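Local coordinates for protein fatty acid synthase 1, isoform A (Drosophila melanogaster, PDB 6FN6) that probably carries out de novo fatty acid synthesis with NADPH, this chain holding the dehydratase, enoylreductase and ketoreductase part of the multienzyme, at residues Y927-L933 with Y951-S956; V76-G80 with E91-S95; D579-W585 with V876-R881; L115-Q120 with Q226-I231. One frame throughout, in Å; residues are numbered along the deposited sequence.

Interaction 1. Residues Y927-L933 with Y951-S956; sequences YILVGGL and YIVLTS. With EDO (1,2-ethanediol), chain E.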
# COMPACT_ATOMS: atom_id res chain seq x y z
N TYR A 927 -37.12 13.42 -38.24
CA TYR A 927 -37.79 12.13 -38.22
C TYR A 927 -39.02 12.19 -37.33
O TYR A 927 -38.93 12.40 -36.12
CB TYR A 927 -36.83 11.04 -37.78
CG TYR A 927 -35.70 10.88 -38.76
CD1 TYR A 927 -35.85 10.07 -39.88
CD2 TYR A 927 -34.51 11.57 -38.61
CE1 TYR A 927 -34.83 9.93 -40.80
CE2 TYR A 927 -33.49 11.45 -39.52
CZ TYR A 927 -33.64 10.63 -40.62
OH TYR A 927 -32.62 10.51 -41.53
N ILE A 928 -40.18 12.03 -37.97
CA ILE A 928 -41.46 12.13 -37.31
C ILE A 928 -41.89 10.76 -36.82
O ILE A 928 -41.92 9.81 -37.60
CB ILE A 928 -42.52 12.73 -38.25
CG1 ILE A 928 -42.06 14.10 -38.77
CG2 ILE A 928 -43.86 12.86 -37.54
CD1 ILE A 928 -42.84 14.58 -39.97
N LEU A 929 -42.21 10.67 -35.54
CA LEU A 929 -42.74 9.43 -34.97
C LEU A 929 -44.14 9.67 -34.44
O LEU A 929 -44.32 10.27 -33.38
CB LEU A 929 -41.82 8.91 -33.86
CG LEU A 929 -40.47 8.35 -34.31
CD1 LEU A 929 -39.46 9.45 -34.57
CD2 LEU A 929 -39.93 7.37 -33.29
N VAL A 930 -45.14 9.20 -35.18
CA VAL A 930 -46.53 9.34 -34.77
C VAL A 930 -46.77 8.38 -33.61
O VAL A 930 -46.56 7.18 -33.75
CB VAL A 930 -47.50 9.08 -35.93
CG1 VAL A 930 -48.94 9.32 -35.49
CG2 VAL A 930 -47.16 9.96 -37.12
N GLY A 931 -47.24 8.92 -32.49
CA GLY A 931 -47.33 8.16 -31.26
C GLY A 931 -45.94 7.89 -30.72
O GLY A 931 -45.63 6.81 -30.22
N GLY A 932 -45.09 8.91 -30.81
CA GLY A 932 -43.68 8.75 -30.50
C GLY A 932 -43.32 8.68 -29.02
O GLY A 932 -42.21 8.28 -28.68
N LEU A 933 -44.26 9.05 -28.15
CA LEU A 933 -43.97 9.08 -26.72
C LEU A 933 -44.44 7.82 -26.00
O LEU A 933 -44.26 7.68 -24.79
CB LEU A 933 -44.61 10.31 -26.07
CG LEU A 933 -43.90 11.66 -26.24
CD1 LEU A 933 -44.67 12.76 -25.55
CD2 LEU A 933 -42.46 11.61 -25.72
N TYR A 951 -32.62 15.41 -35.32
CA TYR A 951 -33.86 16.18 -35.30
C TYR A 951 -35.04 15.22 -35.15
O TYR A 951 -35.31 14.42 -36.05
CB TYR A 951 -34.01 17.02 -36.56
CG TYR A 951 -32.95 18.09 -36.72
CD1 TYR A 951 -31.79 17.84 -37.43
CD2 TYR A 951 -33.12 19.35 -36.16
CE1 TYR A 951 -30.82 18.81 -37.59
CE2 TYR A 951 -32.15 20.33 -36.31
CZ TYR A 951 -31.01 20.05 -37.03
OH TYR A 951 -30.04 21.02 -37.18
N ILE A 952 -35.73 15.31 -34.02
CA ILE A 952 -36.80 14.38 -33.70
C ILE A 952 -38.11 15.13 -33.48
O ILE A 952 -38.15 16.13 -32.76
CB ILE A 952 -36.45 13.54 -32.46
CG1 ILE A 952 -35.21 12.68 -32.72
CG2 ILE A 952 -37.64 12.68 -32.02
CD1 ILE A 952 -35.40 11.61 -33.78
N VAL A 953 -39.18 14.64 -34.10
CA VAL A 953 -40.51 15.16 -33.87
C VAL A 953 -41.41 14.04 -33.36
O VAL A 953 -41.59 13.02 -34.02
CB VAL A 953 -41.10 15.79 -35.14
CG1 VAL A 953 -42.47 16.39 -34.86
CG2 VAL A 953 -40.15 16.85 -35.70
N LEU A 954 -41.98 14.25 -32.17
CA LEU A 954 -42.87 13.27 -31.57
C LEU A 954 -44.28 13.85 -31.47
O LEU A 954 -44.48 14.92 -30.90
CB LEU A 954 -42.38 12.86 -30.18
CG LEU A 954 -40.92 12.41 -30.06
CD1 LEU A 954 -40.55 12.20 -28.60
CD2 LEU A 954 -40.66 11.14 -30.86
N THR A 955 -45.26 13.14 -32.02
CA THR A 955 -46.65 13.57 -31.93
C THR A 955 -47.31 12.88 -30.75
O THR A 955 -47.28 11.66 -30.64
CB THR A 955 -47.44 13.28 -33.22
OG1 THR A 955 -47.74 11.88 -33.30
CG2 THR A 955 -46.67 13.71 -34.45
N SER A 956 -47.90 13.68 -29.86
CA SER A 956 -48.62 13.15 -28.71
C SER A 956 -49.74 14.09 -28.30
O SER A 956 -49.51 15.28 -28.06
CB SER A 956 -47.67 12.93 -27.53
OG SER A 956 -48.35 12.36 -26.43
C1 EDO E . -50.46 9.70 -29.70
O1 EDO E . -51.33 10.53 -28.92
C2 EDO E . -50.74 9.96 -31.18
O2 EDO E . -50.58 11.35 -31.46
O HOH W 1 -47.35 9.23 -28.24

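Interaction 2. Residues V76-G80 with E91-S95; sequences VVKFG and EICES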
# COMPACT_ATOMS: atom_id res chain seq x y z
N VAL A 76 -30.35 -22.78 0.19
CA VAL A 76 -29.80 -22.92 1.52
C VAL A 76 -28.31 -22.55 1.44
O VAL A 76 -27.51 -23.27 0.85
CB VAL A 76 -30.04 -24.34 2.11
CG1 VAL A 76 -29.29 -25.42 1.32
CG2 VAL A 76 -29.65 -24.38 3.58
N VAL A 77 -27.98 -21.39 1.99
CA VAL A 77 -26.62 -20.86 1.91
C VAL A 77 -26.14 -20.47 3.30
O VAL A 77 -26.89 -19.89 4.09
CB VAL A 77 -26.55 -19.66 0.94
CG1 VAL A 77 -27.56 -18.60 1.34
CG2 VAL A 77 -25.14 -19.08 0.90
N LYS A 78 -24.88 -20.78 3.59
CA LYS A 78 -24.32 -20.54 4.91
C LYS A 78 -23.27 -19.43 4.87
O LYS A 78 -22.30 -19.50 4.11
CB LYS A 78 -23.70 -21.83 5.44
CG LYS A 78 -24.71 -22.96 5.57
CD LYS A 78 -24.19 -24.15 6.35
CE LYS A 78 -25.27 -25.21 6.52
NZ LYS A 78 -24.83 -26.37 7.34
N PHE A 79 -23.46 -18.40 5.69
CA PHE A 79 -22.49 -17.32 5.80
C PHE A 79 -21.69 -17.45 7.09
O PHE A 79 -22.25 -17.61 8.18
CB PHE A 79 -23.18 -15.95 5.76
CG PHE A 79 -23.88 -15.66 4.46
CD1 PHE A 79 -23.17 -15.47 3.29
CD2 PHE A 79 -25.26 -15.54 4.42
CE1 PHE A 79 -23.81 -15.19 2.10
CE2 PHE A 79 -25.91 -15.27 3.23
CZ PHE A 79 -25.19 -15.09 2.07
N GLY A 80 -20.36 -17.38 6.97
CA GLY A 80 -19.46 -17.41 8.11
C GLY A 80 -18.87 -16.04 8.41
O GLY A 80 -18.27 -15.43 7.52
N GLU A 91 -14.77 -10.35 8.47
CA GLU A 91 -14.85 -11.04 7.18
C GLU A 91 -16.09 -11.92 7.11
O GLU A 91 -16.50 -12.52 8.11
CB GLU A 91 -13.60 -11.88 6.94
CG GLU A 91 -12.54 -11.17 6.13
CD GLU A 91 -11.39 -12.08 5.76
OE1 GLU A 91 -10.35 -11.55 5.29
OE2 GLU A 91 -11.52 -13.31 5.92
N ILE A 92 -16.69 -11.99 5.93
CA ILE A 92 -17.82 -12.88 5.69
C ILE A 92 -17.47 -13.86 4.58
O ILE A 92 -17.09 -13.47 3.48
CB ILE A 92 -19.10 -12.08 5.36
CG1 ILE A 92 -19.47 -11.17 6.53
CG2 ILE A 92 -20.26 -13.03 5.05
CD1 ILE A 92 -20.54 -10.15 6.21
N CYS A 93 -17.57 -15.15 4.91
CA CYS A 93 -17.33 -16.23 3.96
C CYS A 93 -18.64 -16.97 3.69
O CYS A 93 -19.51 -17.04 4.56
CB CYS A 93 -16.26 -17.19 4.48
SG CYS A 93 -14.62 -16.44 4.65
N GLU A 94 -18.78 -17.53 2.49
CA GLU A 94 -20.01 -18.23 2.11
C GLU A 94 -19.76 -19.68 1.70
O GLU A 94 -20.22 -20.60 2.36
CB GLU A 94 -20.70 -17.46 0.98
CG GLU A 94 -22.00 -18.09 0.49
CD GLU A 94 -21.80 -19.04 -0.67
OE1 GLU A 94 -20.96 -18.75 -1.55
OE2 GLU A 94 -22.47 -20.09 -0.70
N SER A 95 -19.03 -19.88 0.60
CA SER A 95 -18.74 -21.23 0.12
C SER A 95 -17.25 -21.50 0.19
O SER A 95 -16.61 -21.79 -0.83
CB SER A 95 -19.26 -21.42 -1.31
OG SER A 95 -18.45 -20.73 -2.24

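Interaction 3. Residues D579-W585 with V876-R881; sequences DLASLKW and VEQAFR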
# COMPACT_ATOMS: atom_id res chain seq x y z
N ASP A 579 -17.19 -13.97 -27.07
CA ASP A 579 -16.67 -14.71 -28.22
C ASP A 579 -15.91 -13.81 -29.19
O ASP A 579 -16.45 -12.83 -29.70
CB ASP A 579 -17.81 -15.43 -28.94
CG ASP A 579 -17.32 -16.46 -29.93
OD1 ASP A 579 -16.12 -16.44 -30.28
OD2 ASP A 579 -18.13 -17.31 -30.36
N LEU A 580 -14.64 -14.14 -29.45
CA LEU A 580 -13.81 -13.35 -30.35
C LEU A 580 -14.14 -13.63 -31.82
O LEU A 580 -13.71 -12.91 -32.72
CB LEU A 580 -12.32 -13.62 -30.10
CG LEU A 580 -11.67 -12.76 -29.01
CD1 LEU A 580 -12.41 -12.90 -27.68
CD2 LEU A 580 -10.20 -13.12 -28.85
N ALA A 581 -14.92 -14.68 -32.06
CA ALA A 581 -15.40 -14.98 -33.40
C ALA A 581 -16.36 -13.88 -33.86
O ALA A 581 -16.66 -13.76 -35.05
CB ALA A 581 -16.08 -16.34 -33.44
N SER A 582 -16.83 -13.09 -32.91
CA SER A 582 -17.78 -12.02 -33.19
C SER A 582 -17.12 -10.82 -33.85
O SER A 582 -17.80 -9.90 -34.31
CB SER A 582 -18.47 -11.59 -31.89
OG SER A 582 -17.53 -11.13 -30.94
N LEU A 583 -15.79 -10.80 -33.87
CA LEU A 583 -15.06 -9.70 -34.51
C LEU A 583 -15.34 -9.67 -36.01
O LEU A 583 -14.97 -10.59 -36.74
CB LEU A 583 -13.56 -9.84 -34.27
CG LEU A 583 -13.08 -9.51 -32.85
CD1 LEU A 583 -11.68 -10.05 -32.62
CD2 LEU A 583 -13.13 -8.01 -32.61
N LYS A 584 -16.01 -8.61 -36.46
CA LYS A 584 -16.36 -8.49 -37.87
C LYS A 584 -16.30 -7.03 -38.32
O LYS A 584 -16.43 -6.11 -37.51
CB LYS A 584 -17.76 -9.05 -38.12
CG LYS A 584 -17.89 -10.56 -37.91
CD LYS A 584 -19.28 -11.05 -38.31
CE LYS A 584 -19.40 -12.57 -38.24
NZ LYS A 584 -19.45 -13.07 -36.84
N TRP A 585 -16.08 -6.82 -39.61
CA TRP A 585 -16.09 -5.48 -40.18
C TRP A 585 -17.53 -4.99 -40.31
O TRP A 585 -18.41 -5.74 -40.73
CB TRP A 585 -15.40 -5.45 -41.54
CG TRP A 585 -13.92 -5.65 -41.46
CD1 TRP A 585 -13.25 -6.84 -41.49
CD2 TRP A 585 -12.92 -4.63 -41.35
NE1 TRP A 585 -11.89 -6.61 -41.39
CE2 TRP A 585 -11.67 -5.27 -41.31
CE3 TRP A 585 -12.97 -3.23 -41.28
CZ2 TRP A 585 -10.47 -4.56 -41.20
CZ3 TRP A 585 -11.79 -2.53 -41.17
CH2 TRP A 585 -10.56 -3.19 -41.13
N VAL A 876 -8.69 -11.15 -38.75
CA VAL A 876 -8.75 -10.33 -37.55
C VAL A 876 -8.94 -11.20 -36.31
O VAL A 876 -8.34 -10.94 -35.27
CB VAL A 876 -9.86 -9.27 -37.65
CG1 VAL A 876 -9.94 -8.43 -36.38
CG2 VAL A 876 -9.63 -8.37 -38.85
N GLU A 877 -9.78 -12.22 -36.43
CA GLU A 877 -10.01 -13.14 -35.32
C GLU A 877 -8.69 -13.77 -34.88
O GLU A 877 -8.31 -13.70 -33.71
CB GLU A 877 -11.03 -14.22 -35.70
CG GLU A 877 -11.27 -15.26 -34.61
CD GLU A 877 -12.22 -16.37 -35.06
OE1 GLU A 877 -12.94 -16.17 -36.06
OE2 GLU A 877 -12.24 -17.43 -34.41
N GLN A 878 -7.99 -14.37 -35.84
CA GLN A 878 -6.75 -15.06 -35.56
C GLN A 878 -5.72 -14.08 -35.01
O GLN A 878 -4.90 -14.44 -34.15
CB GLN A 878 -6.21 -15.74 -36.82
CG GLN A 878 -7.14 -16.80 -37.40
CD GLN A 878 -7.48 -17.89 -36.40
OE1 GLN A 878 -6.61 -18.41 -35.71
NE2 GLN A 878 -8.76 -18.23 -36.32
N ALA A 879 -5.76 -12.85 -35.49
CA ALA A 879 -4.86 -11.81 -35.02
C ALA A 879 -5.04 -11.57 -33.53
O ALA A 879 -4.06 -11.52 -32.78
CB ALA A 879 -5.09 -10.52 -35.80
N PHE A 880 -6.29 -11.42 -33.10
CA PHE A 880 -6.60 -11.20 -31.68
C PHE A 880 -6.25 -12.41 -30.82
O PHE A 880 -5.60 -12.28 -29.79
CB PHE A 880 -8.08 -10.85 -31.51
CG PHE A 880 -8.37 -9.39 -31.63
CD1 PHE A 880 -8.39 -8.77 -32.86
CD2 PHE A 880 -8.62 -8.63 -30.50
CE1 PHE A 880 -8.67 -7.41 -32.96
CE2 PHE A 880 -8.90 -7.28 -30.59
CZ PHE A 880 -8.92 -6.67 -31.83
N ARG A 881 -6.70 -13.59 -31.24
CA ARG A 881 -6.42 -14.81 -30.50
C ARG A 881 -4.92 -15.04 -30.37
O ARG A 881 -4.44 -15.57 -29.37
CB ARG A 881 -7.09 -16.02 -31.17
CG ARG A 881 -8.60 -16.03 -31.01
CD ARG A 881 -9.22 -17.32 -31.52
NE ARG A 881 -10.67 -17.32 -31.34
CZ ARG A 881 -11.28 -17.57 -30.18
NH1 ARG A 881 -10.57 -17.83 -29.09
NH2 ARG A 881 -12.60 -17.55 -30.11

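Interaction 4. Residues L115-Q120 with Q226-I231; sequences LPLEEQ and QWYSDI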
# COMPACT_ATOMS: atom_id res chain seq x y z
N LEU A 115 -22.23 13.61 9.11
CA LEU A 115 -21.94 14.90 8.47
C LEU A 115 -23.15 15.83 8.58
O LEU A 115 -24.29 15.39 8.40
CB LEU A 115 -21.57 14.70 7.00
CG LEU A 115 -20.25 14.00 6.67
CD1 LEU A 115 -20.15 13.74 5.18
CD2 LEU A 115 -19.06 14.84 7.14
N PRO A 116 -22.90 17.12 8.87
CA PRO A 116 -23.99 18.10 8.96
C PRO A 116 -24.47 18.56 7.58
O PRO A 116 -24.05 19.61 7.10
CB PRO A 116 -23.36 19.26 9.73
CG PRO A 116 -21.92 19.20 9.36
CD PRO A 116 -21.60 17.74 9.19
N LEU A 117 -25.33 17.77 6.95
CA LEU A 117 -25.77 18.04 5.59
C LEU A 117 -27.24 18.43 5.55
O LEU A 117 -28.08 17.77 6.16
CB LEU A 117 -25.52 16.81 4.71
CG LEU A 117 -24.05 16.49 4.44
CD1 LEU A 117 -23.90 15.08 3.88
CD2 LEU A 117 -23.41 17.51 3.51
N GLU A 118 -27.54 19.50 4.81
CA GLU A 118 -28.90 19.96 4.65
C GLU A 118 -29.48 19.49 3.32
O GLU A 118 -28.75 19.26 2.36
CB GLU A 118 -28.96 21.49 4.74
CG GLU A 118 -28.83 22.03 6.15
CD GLU A 118 -30.06 21.76 7.00
OE1 GLU A 118 -31.03 21.18 6.47
OE2 GLU A 118 -30.06 22.13 8.19
N GLU A 119 -30.80 19.35 3.27
CA GLU A 119 -31.50 18.88 2.08
C GLU A 119 -31.20 19.74 0.86
O GLU A 119 -31.00 20.95 0.96
CB GLU A 119 -33.01 18.84 2.33
CG GLU A 119 -33.45 17.76 3.30
CD GLU A 119 -34.96 17.61 3.36
OE1 GLU A 119 -35.59 17.47 2.28
OE2 GLU A 119 -35.52 17.64 4.47
N GLN A 120 -31.18 19.10 -0.31
CA GLN A 120 -30.96 19.79 -1.57
C GLN A 120 -32.30 20.20 -2.19
O GLN A 120 -33.33 19.59 -1.91
CB GLN A 120 -30.19 18.90 -2.55
CG GLN A 120 -28.75 18.64 -2.15
CD GLN A 120 -28.09 17.57 -3.00
OE1 GLN A 120 -27.18 17.85 -3.78
NE2 GLN A 120 -28.56 16.33 -2.87
N GLN A 226 -30.71 11.68 -0.25
CA GLN A 226 -29.90 12.73 -0.87
C GLN A 226 -28.64 12.16 -1.51
O GLN A 226 -28.04 11.22 -0.99
CB GLN A 226 -29.53 13.79 0.17
CG GLN A 226 -30.71 14.38 0.92
CD GLN A 226 -31.58 15.26 0.05
OE1 GLN A 226 -31.11 15.82 -0.95
NE2 GLN A 226 -32.85 15.38 0.41
N TRP A 227 -28.26 12.74 -2.64
CA TRP A 227 -27.01 12.38 -3.31
C TRP A 227 -26.17 13.62 -3.57
O TRP A 227 -26.51 14.44 -4.42
CB TRP A 227 -27.30 11.64 -4.61
CG TRP A 227 -26.12 11.58 -5.55
CD1 TRP A 227 -26.06 12.07 -6.82
CD2 TRP A 227 -24.83 11.02 -5.28
NE1 TRP A 227 -24.83 11.84 -7.37
CE2 TRP A 227 -24.05 11.19 -6.44
CE3 TRP A 227 -24.27 10.37 -4.18
CZ2 TRP A 227 -22.73 10.75 -6.52
CZ3 TRP A 227 -22.96 9.93 -4.26
CH2 TRP A 227 -22.20 10.13 -5.43
N TYR A 228 -25.07 13.74 -2.83
CA TYR A 228 -24.14 14.85 -2.99
C TYR A 228 -22.94 14.40 -3.82
O TYR A 228 -22.06 13.70 -3.33
CB TYR A 228 -23.68 15.37 -1.63
CG TYR A 228 -24.81 15.66 -0.67
CD1 TYR A 228 -25.32 14.67 0.15
CD2 TYR A 228 -25.37 16.93 -0.59
CE1 TYR A 228 -26.36 14.93 1.02
CE2 TYR A 228 -26.40 17.20 0.28
CZ TYR A 228 -26.90 16.20 1.09
OH TYR A 228 -27.93 16.46 1.96
N SER A 229 -22.91 14.81 -5.09
CA SER A 229 -21.92 14.33 -6.04
C SER A 229 -20.50 14.83 -5.75
O SER A 229 -19.52 14.15 -6.04
CB SER A 229 -22.32 14.72 -7.46
OG SER A 229 -22.47 16.12 -7.59
N ASP A 230 -20.39 16.03 -5.18
CA ASP A 230 -19.08 16.61 -4.90
C ASP A 230 -18.33 15.82 -3.83
O ASP A 230 -17.15 15.49 -4.00
CB ASP A 230 -19.21 18.07 -4.46
CG ASP A 230 -19.66 18.98 -5.58
OD1 ASP A 230 -20.11 18.46 -6.62
OD2 ASP A 230 -19.56 20.21 -5.42
N ILE A 231 -19.01 15.51 -2.73
CA ILE A 231 -18.39 14.82 -1.61
C ILE A 231 -18.62 13.31 -1.69
O ILE A 231 -18.05 12.55 -0.91
CB ILE A 231 -18.91 15.37 -0.26
CG1 ILE A 231 -20.43 15.20 -0.15
CG2 ILE A 231 -18.54 16.85 -0.14
CD1 ILE A 231 -20.98 15.52 1.22

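Interaction 1. Residues Y927-L933 with Y951-S956
T955 and G931 illustrate how a parallel strand pair can hand over to a glycine turn largely through one side chain. Strands 927-930 and 951-955 run side by side, joined by bonds such as V953 N to Y927 O (3.0 Å) and L929 N to V953 O (2.9 Å); the bond from T955 N to L929 O is weak. From its CB, which rises on the same face as I928, V930 and V953, T955 divides into two branches. CG2 turns back along that face to lie 4.3 Å from I928 CG2. OG1 takes the position between the backbone N and the carbonyl carbon (chi1 75°), and there it accepts from G931 N at 3.1 Å, while V930 CG1 packs beside it at 3.6 Å. G931 N has a further, weak bond to T955 O. A 1,2-ethanediol, probably from the crystallisation liquor, adds only weak bonds to T955. On the other face L954 forks: CD1 meets L933 CD2 at 3.5 Å and CD2 lies 3.9 Å from L929 CB, close also to G932 CA. The type II turn from L929 to G932 then leads toward helix 935-946. Within this ketoreductase part, strand, turn and helix carry a glycine pattern consistent with a Rossmann dinucleotide site. Chemically, a hydroxyl takes up the G931 amide where regular strand pairing gives out, tying the turn to the neighbouring strand's end.

Interaction 2. Residues V76-G80 with E91-S95
G80 and C93 form the close part of this contact, an antiparallel hydrogen-bonded pair in which each backbone serves the other: G80 N donates to C93 O at 2.6 Å and C93 N to G80 O at 2.7 Å. Both bonds are nearly straight, and C93 N lies in the carbonyl plane of G80. Packed against the pair is F79, whose CD1 lies 4.2 Å from I92 CG2. E94 CG lies 3.8 Å from F79 CE1, the ring and carboxylate planes standing 72° apart. E94 has CG anti to its backbone N (chi1 180°) and a bend at the next bond, which brings its CG and OE2 against V77 CG2, the two side chains crossing at about a right angle. OE1 then finds its charge partner in R67. The other side is looser: regular pairing ends after C93, and the long side chain of K78 leads away from its neighbour on the exposed side. At the far end, E91 hydrogen-bonds T87 of the second subunit. The buried face is aromatic beyond the hairpin as well, since F79 meets the rings of F32 and Y37 and touches L40. The F79 side chain is about 11 Å from that of H24, the predicted proton acceptor. The hairpin belongs to an antiparallel sheet that packs on helix 34-48, as in the hotdog fold, consistent with the predicted N-terminal hotdog of the dehydratase.

Interaction 3. Residues D579-W585 with V876-R881
L583 and F880 make the apolar centre: the leucine crosses the phenylalanine at about a right angle and sets CD1 over one face of the ring, 3.8 Å from its centroid, in a CH-pi contact. L583 CD1 is offset toward the CG-CD1 side of the ring. Next to this pair, V876 CG2 approaches the indole of W585, coming within 3.8 Å of NE1, and L580 CD2 sits 4.1 Å from F880 CB. L580 is also the step to the polar rim, because its CB lies over one face of the R881 guanidinium, 3.9 Å from NH2. Two carboxylates flank that guanidinium. One belongs to D579, whose OD1 is at the edge of the group, a long salt bridge of 3.7 Å to NH2; the same oxygen accepts from A581 N at 2.8 Å, closing an Asx turn. The other is that of E877, which runs out extended from the helix (chi1 177°) alongside A581 and meets R881 NE through OE2 in a weak salt bridge of 3.4 Å. With an alanine in place of E877, R881 NE would probably be left without this partner and its guanidinium freer to swing off L580 and D579. In the fold, helix 876-885, of the zinc-binding dehydrogenase family and consistent with the enoylreductase part, packs against the segment leading into strand 583-587, whose L583 and W585 also pack on strand 570-574. Helix 613-620 touches L580 and F880, and W585 is fixed further by a hydrogen bond to D873 O and by strand 913-915.

Interaction 4. Residues L115-Q120 with Q226-I231
Q120 and Q226 meet with one side chain extended and the other bent. Q120 sends CG anti to its carbonyl carbon (chi1 -68°) and continues extended, whereas Q226 bends at its second torsion (chi2 -70°), and the two slide past each other in opposite directions. Q120 NE2 donates twice within its own amide plane: almost straight to Q226 OE1 at 3.2 Å, and to W227 O at 3.2 Å, the latter met from well above the carbonyl plane. Q226 OE1 also takes a weak bond from Q120 N. The Q120 amide lies over one face of the Y228 ring, their planes 24° apart, with CG 3.7 Å from CE2. L117 covers the opposite face, its CD1 in an off-centre CH-pi contact 4.2 Å from the ring centroid, and its CD2 meets I231 CD1 tip to tip at 3.9 Å. Between these two covers Y228 OH donates to E118 O at 2.9 Å. A leucine in place of Q120 would probably leave W227 O and Q226 OE1 without the donor they share here and set the Q226 amide freer to turn. R774 of the second subunit packs on L117 and I231. Chemically, this segment of the dehydratase is held to strand 223-228 by a sandwiched tyrosine; its hydroxyl and the two glutamines bond to backbone and amide groups rather than to charges.

In the fold
Read from the N terminus, the four contacts follow one another in series, none nesting in or crossing another. Interaction 2 closes first, a short hairpin loop in the predicted N-terminal hotdog. Interaction 4 then spans about a hundred residues, bringing strand 223-228 of the predicted C-terminal hotdog back to the segment 115-120; both contacts belong to the dehydratase and both touch the second subunit, though their nearest atoms are about 23 Å apart. Interaction 3 closes by far the longest loop, of some 290 residues, joining 579-585 to a helix of the zinc-binding dehydrogenase family. Interaction 1, last, closes a beta-alpha-beta unit in the ketoreductase, about 22 Å from interaction 3 at nearest atoms.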